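Local coordinates for protein enoyl-CoA hydratase (Mycobacterium tuberculosis, PDB 5KJP) that probably catalyses the reversible hydration of the double bond of 2-enoyl-CoA thioesters in fatty acid metabolism, as a trimeric member of the crotonase superfamily, at residues A[126-131]-A[194-199]; A[173-178]-A[185-190]. All coordinates share one frame; numbering follows the deposited sequence.

Contact 1: A[126-131]-A[194-199]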
# COMPACT_ATOMS: atom_id res chain seq x y z
N LEU A 126 -1.15 9.31 -12.88
CA LEU A 126 -0.92 8.09 -13.63
C LEU A 126 0.40 8.22 -14.35
O LEU A 126 0.80 9.32 -14.74
CB LEU A 126 -2.06 7.86 -14.63
CG LEU A 126 -3.48 7.83 -14.07
CD1 LEU A 126 -4.50 7.84 -15.18
CD2 LEU A 126 -3.65 6.60 -13.19
N ILE A 127 1.09 7.09 -14.52
CA ILE A 127 2.36 7.09 -15.23
C ILE A 127 2.36 6.06 -16.36
O ILE A 127 2.09 4.87 -16.15
CB ILE A 127 3.54 6.80 -14.27
CG1 ILE A 127 3.62 7.88 -13.18
CG2 ILE A 127 4.85 6.72 -15.06
CD1 ILE A 127 4.65 7.59 -12.08
N VAL A 128 2.66 6.54 -17.55
CA VAL A 128 2.97 5.68 -18.69
C VAL A 128 4.46 5.78 -18.93
O VAL A 128 5.00 6.88 -19.06
CB VAL A 128 2.19 6.11 -19.95
CG1 VAL A 128 2.59 5.23 -21.14
CG2 VAL A 128 0.69 6.04 -19.68
N ALA A 129 5.15 4.64 -18.97
CA ALA A 129 6.60 4.69 -19.11
C ALA A 129 7.11 3.72 -20.17
O ALA A 129 6.63 2.59 -20.28
CB ALA A 129 7.27 4.40 -17.76
N ALA A 130 8.09 4.18 -20.94
CA ALA A 130 8.78 3.31 -21.89
C ALA A 130 9.47 2.17 -21.15
O ALA A 130 9.92 2.34 -20.02
CB ALA A 130 9.79 4.10 -22.71
N ARG A 131 9.55 1.01 -21.79
CA ARG A 131 10.14 -0.17 -21.16
C ARG A 131 11.61 0.02 -20.83
O ARG A 131 12.17 -0.70 -20.00
CB ARG A 131 9.96 -1.40 -22.06
CG ARG A 131 8.52 -1.87 -22.15
CD ARG A 131 8.37 -3.14 -22.98
NE ARG A 131 6.98 -3.59 -22.98
CZ ARG A 131 6.46 -4.39 -22.06
NH1 ARG A 131 7.21 -4.83 -21.06
NH2 ARG A 131 5.18 -4.74 -22.13
N LEU A 194 4.26 8.59 -25.14
CA LEU A 194 3.28 9.65 -25.32
C LEU A 194 2.01 9.15 -26.03
O LEU A 194 0.90 9.49 -25.63
CB LEU A 194 3.89 10.82 -26.11
CG LEU A 194 2.97 11.99 -26.44
CD1 LEU A 194 2.24 12.48 -25.19
CD2 LEU A 194 3.76 13.12 -27.08
N ASP A 195 2.17 8.34 -27.07
CA ASP A 195 1.00 7.78 -27.75
C ASP A 195 0.19 6.87 -26.83
O ASP A 195 -1.04 6.91 -26.83
CB ASP A 195 1.41 7.01 -29.00
CG ASP A 195 1.27 7.84 -30.27
OD1 ASP A 195 0.66 8.93 -30.21
OD2 ASP A 195 1.75 7.39 -31.33
N ALA A 196 0.87 6.05 -26.04
CA ALA A 196 0.16 5.21 -25.07
C ALA A 196 -0.59 6.10 -24.07
O ALA A 196 -1.73 5.80 -23.69
CB ALA A 196 1.13 4.28 -24.35
N ALA A 197 0.05 7.18 -23.64
CA ALA A 197 -0.56 8.11 -22.69
C ALA A 197 -1.78 8.83 -23.29
O ALA A 197 -2.77 9.07 -22.59
CB ALA A 197 0.47 9.13 -22.21
N ILE A 198 -1.72 9.16 -24.57
CA ILE A 198 -2.86 9.79 -25.23
C ILE A 198 -4.04 8.81 -25.26
O ILE A 198 -5.19 9.21 -25.01
CB ILE A 198 -2.51 10.26 -26.66
CG1 ILE A 198 -1.53 11.43 -26.60
CG2 ILE A 198 -3.77 10.66 -27.43
CD1 ILE A 198 -0.89 11.76 -27.95
N ALA A 199 -3.76 7.54 -25.52
CA ALA A 199 -4.81 6.52 -25.50
C ALA A 199 -5.46 6.45 -24.12
O ALA A 199 -6.69 6.39 -24.01
CB ALA A 199 -4.25 5.16 -25.90

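Contact 2: A[173-178]-A[185-190]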
# COMPACT_ATOMS: atom_id res chain seq x y z
N LEU A 173 15.35 2.85 -10.50
CA LEU A 173 14.25 1.90 -10.59
C LEU A 173 13.85 1.73 -12.06
O LEU A 173 13.23 2.63 -12.64
CB LEU A 173 13.06 2.39 -9.77
CG LEU A 173 11.77 1.57 -9.84
CD1 LEU A 173 11.99 0.19 -9.25
CD2 LEU A 173 10.63 2.29 -9.13
N PRO A 174 14.22 0.60 -12.67
CA PRO A 174 13.86 0.38 -14.08
C PRO A 174 12.35 0.35 -14.25
O PRO A 174 11.63 -0.10 -13.36
CB PRO A 174 14.50 -0.98 -14.41
CG PRO A 174 15.54 -1.19 -13.34
CD PRO A 174 14.97 -0.54 -12.11
N ALA A 175 11.88 0.84 -15.39
CA ALA A 175 10.44 0.94 -15.65
C ALA A 175 9.70 -0.39 -15.49
O ALA A 175 8.57 -0.42 -15.00
CB ALA A 175 10.20 1.50 -17.03
N GLU A 176 10.32 -1.48 -15.92
CA GLU A 176 9.62 -2.76 -15.89
C GLU A 176 9.38 -3.21 -14.45
O GLU A 176 8.29 -3.67 -14.11
CB GLU A 176 10.38 -3.82 -16.69
CG GLU A 176 10.27 -3.56 -18.20
CD GLU A 176 10.73 -4.72 -19.06
OE1 GLU A 176 11.70 -5.41 -18.67
OE2 GLU A 176 10.11 -4.94 -20.13
N ARG A 177 10.38 -3.02 -13.59
CA ARG A 177 10.21 -3.24 -12.16
C ARG A 177 9.17 -2.28 -11.57
O ARG A 177 8.35 -2.67 -10.74
CB ARG A 177 11.55 -3.06 -11.44
CG ARG A 177 11.48 -3.21 -9.93
CD ARG A 177 11.51 -4.65 -9.47
NE ARG A 177 11.70 -4.72 -8.03
CZ ARG A 177 10.95 -5.44 -7.20
NH1 ARG A 177 9.94 -6.16 -7.68
NH2 ARG A 177 11.20 -5.43 -5.90
N ALA A 178 9.23 -1.02 -11.99
CA ALA A 178 8.27 -0.02 -11.53
C ALA A 178 6.83 -0.41 -11.89
O ALA A 178 5.90 -0.12 -11.14
CB ALA A 178 8.61 1.35 -12.11
N ASN A 185 1.56 2.60 -14.61
CA ASN A 185 0.29 2.05 -15.07
C ASN A 185 0.41 1.27 -16.37
O ASN A 185 -0.14 0.17 -16.51
CB ASN A 185 -0.72 3.18 -15.26
CG ASN A 185 -1.04 3.88 -13.96
OD1 ASN A 185 -0.36 4.83 -13.56
ND2 ASN A 185 -2.08 3.41 -13.29
N VAL A 186 1.13 1.85 -17.32
CA VAL A 186 1.25 1.29 -18.66
C VAL A 186 2.71 1.28 -19.10
O VAL A 186 3.38 2.31 -19.06
CB VAL A 186 0.42 2.12 -19.68
CG1 VAL A 186 0.65 1.62 -21.11
CG2 VAL A 186 -1.07 2.08 -19.31
N LEU A 187 3.20 0.11 -19.48
CA LEU A 187 4.52 -0.00 -20.09
C LEU A 187 4.38 0.14 -21.60
O LEU A 187 3.56 -0.54 -22.22
CB LEU A 187 5.17 -1.34 -19.77
CG LEU A 187 5.84 -1.50 -18.41
CD1 LEU A 187 6.22 -2.97 -18.23
CD2 LEU A 187 7.06 -0.59 -18.31
N ALA A 188 5.17 1.03 -22.18
CA ALA A 188 5.11 1.29 -23.61
C ALA A 188 6.40 0.88 -24.29
O ALA A 188 7.45 0.81 -23.65
CB ALA A 188 4.82 2.77 -23.87
N GLU A 189 6.33 0.58 -25.59
CA GLU A 189 7.53 0.39 -26.38
C GLU A 189 8.33 1.69 -26.34
O GLU A 189 7.74 2.77 -26.28
CB GLU A 189 7.19 0.01 -27.83
CG GLU A 189 6.61 -1.40 -27.99
CD GLU A 189 7.47 -2.45 -27.32
OE1 GLU A 189 8.69 -2.48 -27.60
OE2 GLU A 189 6.94 -3.23 -26.51
N PRO A 190 9.67 1.59 -26.32
CA PRO A 190 10.54 2.77 -26.33
C PRO A 190 10.15 3.77 -27.42
O PRO A 190 9.98 3.39 -28.58
CB PRO A 190 11.92 2.18 -26.59
CG PRO A 190 11.85 0.82 -25.97
CD PRO A 190 10.44 0.34 -26.23

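Contact 1: A[126-131]-A[194-199]
Val128 of strand 126-130 and Ala197 of helix 193-205 bring the two backbones closest, with 5.9 Å between their CA atoms. The helix segment runs obliquely and broadly against the direction of the strand. Alanines line the helix where it meets the strand, and the backbones approach closely. No hydrogen bond links the two segments; the backbone groups of Val128 are engaged instead with Ala107 and Val109 of the adjacent strand 105-109.

Val128 carries the whole strand side of the contact. Its CB points toward the helix, where CG1 meets chiefly Ala196 and CG2 meets Ala197. With chi1 at 177°, CG1 extends opposite the backbone N and reaches the methyl of Ala196, Val128 CG1 lying 3.7 Å from Ala196 CB. The other branch reaches the backbone of the next residue, Val128 CG2 being 3.9 Å from Ala197 CA. It also runs alongside the Ala197 methyl, at 4.0 Å from Val128 CG2 to Ala197 CB. The valine fork thus faces two consecutive helix residues, and the contact is wholly apolar.

The same layer continues beyond these residues: Val128 also touches Ile106, Val186 and Leu200, while Ala197 rests on Ile106 and Ala108 and Ala196 on Ala188. Leu126, on the same strand, packs against Leu200 and Ile204 of the helix and against Ala161 of the second subunit. Such a helix laid on one face of the parallel part of the main sheet, through small and branched aliphatic residues, belongs to the layered alpha/beta core of the crotonase fold.

Contact 2: A[173-178]-A[185-190]
Leu187 gives up the most surface to this contact, directing its side chain from strand 186-188 toward the first turn of helix 175-180, where Ala175 and Glu176 receive it. Its two methyls are shared out between them. Leu187 CD2 approaches the backbone of the turn, 3.6 Å from Ala175 O, and lies 4.0 Å from Ala175 CB; the approach to the carbonyl oxygen is a van der Waals contact. The other methyl meets the aliphatic part of the glutamate, with Leu187 CD1 4.1 Å from Glu176 CG.

The side chains of Glu176 and Leu187 cross at about a right angle, and of the glutamate side chain it is the CG methylene that comes close to the leucine. Its chi1 of -73° sets CG beside the backbone N, and the chain beyond is extended, carrying the carboxylate on to Arg131, which it engages through OE2 in a salt bridge with NH1. Arg131 also touches Leu187, so the ion pair borders the apolar contact on the side of the exposed Glu176.

Pro174 occupies the N-cap position of the helix, and Ala178 N bonds to Pro174 O within this first turn. The contact therefore packs the start of helix 175-180 against the outermost strand, within this chain, of the main sheet of the crotonase fold.

Overall arrangement
After the first four strands of the main sheet, the chain forms strand 126-130 and then passes through helices 150-157 and 160-169 to segment 173-178. A short turn beyond helix 175-180 leads into 185-190, where contact 2 closes a small loop. The chain goes on into helix 193-205, whose packing on strand 126-130 in contact 1 closes the larger loop, with contact 2 nested inside it. The contact centres are about 9 Å apart. Strands 126-130 and 186-188 are parallel neighbours in the main sheet, joined by probable backbone hydrogen bonds such as Asn185 N with Ile127 O and Arg131 N with Ala188 O. Helix 193-205 and helix 175-180 pack on opposite faces of this strand pair.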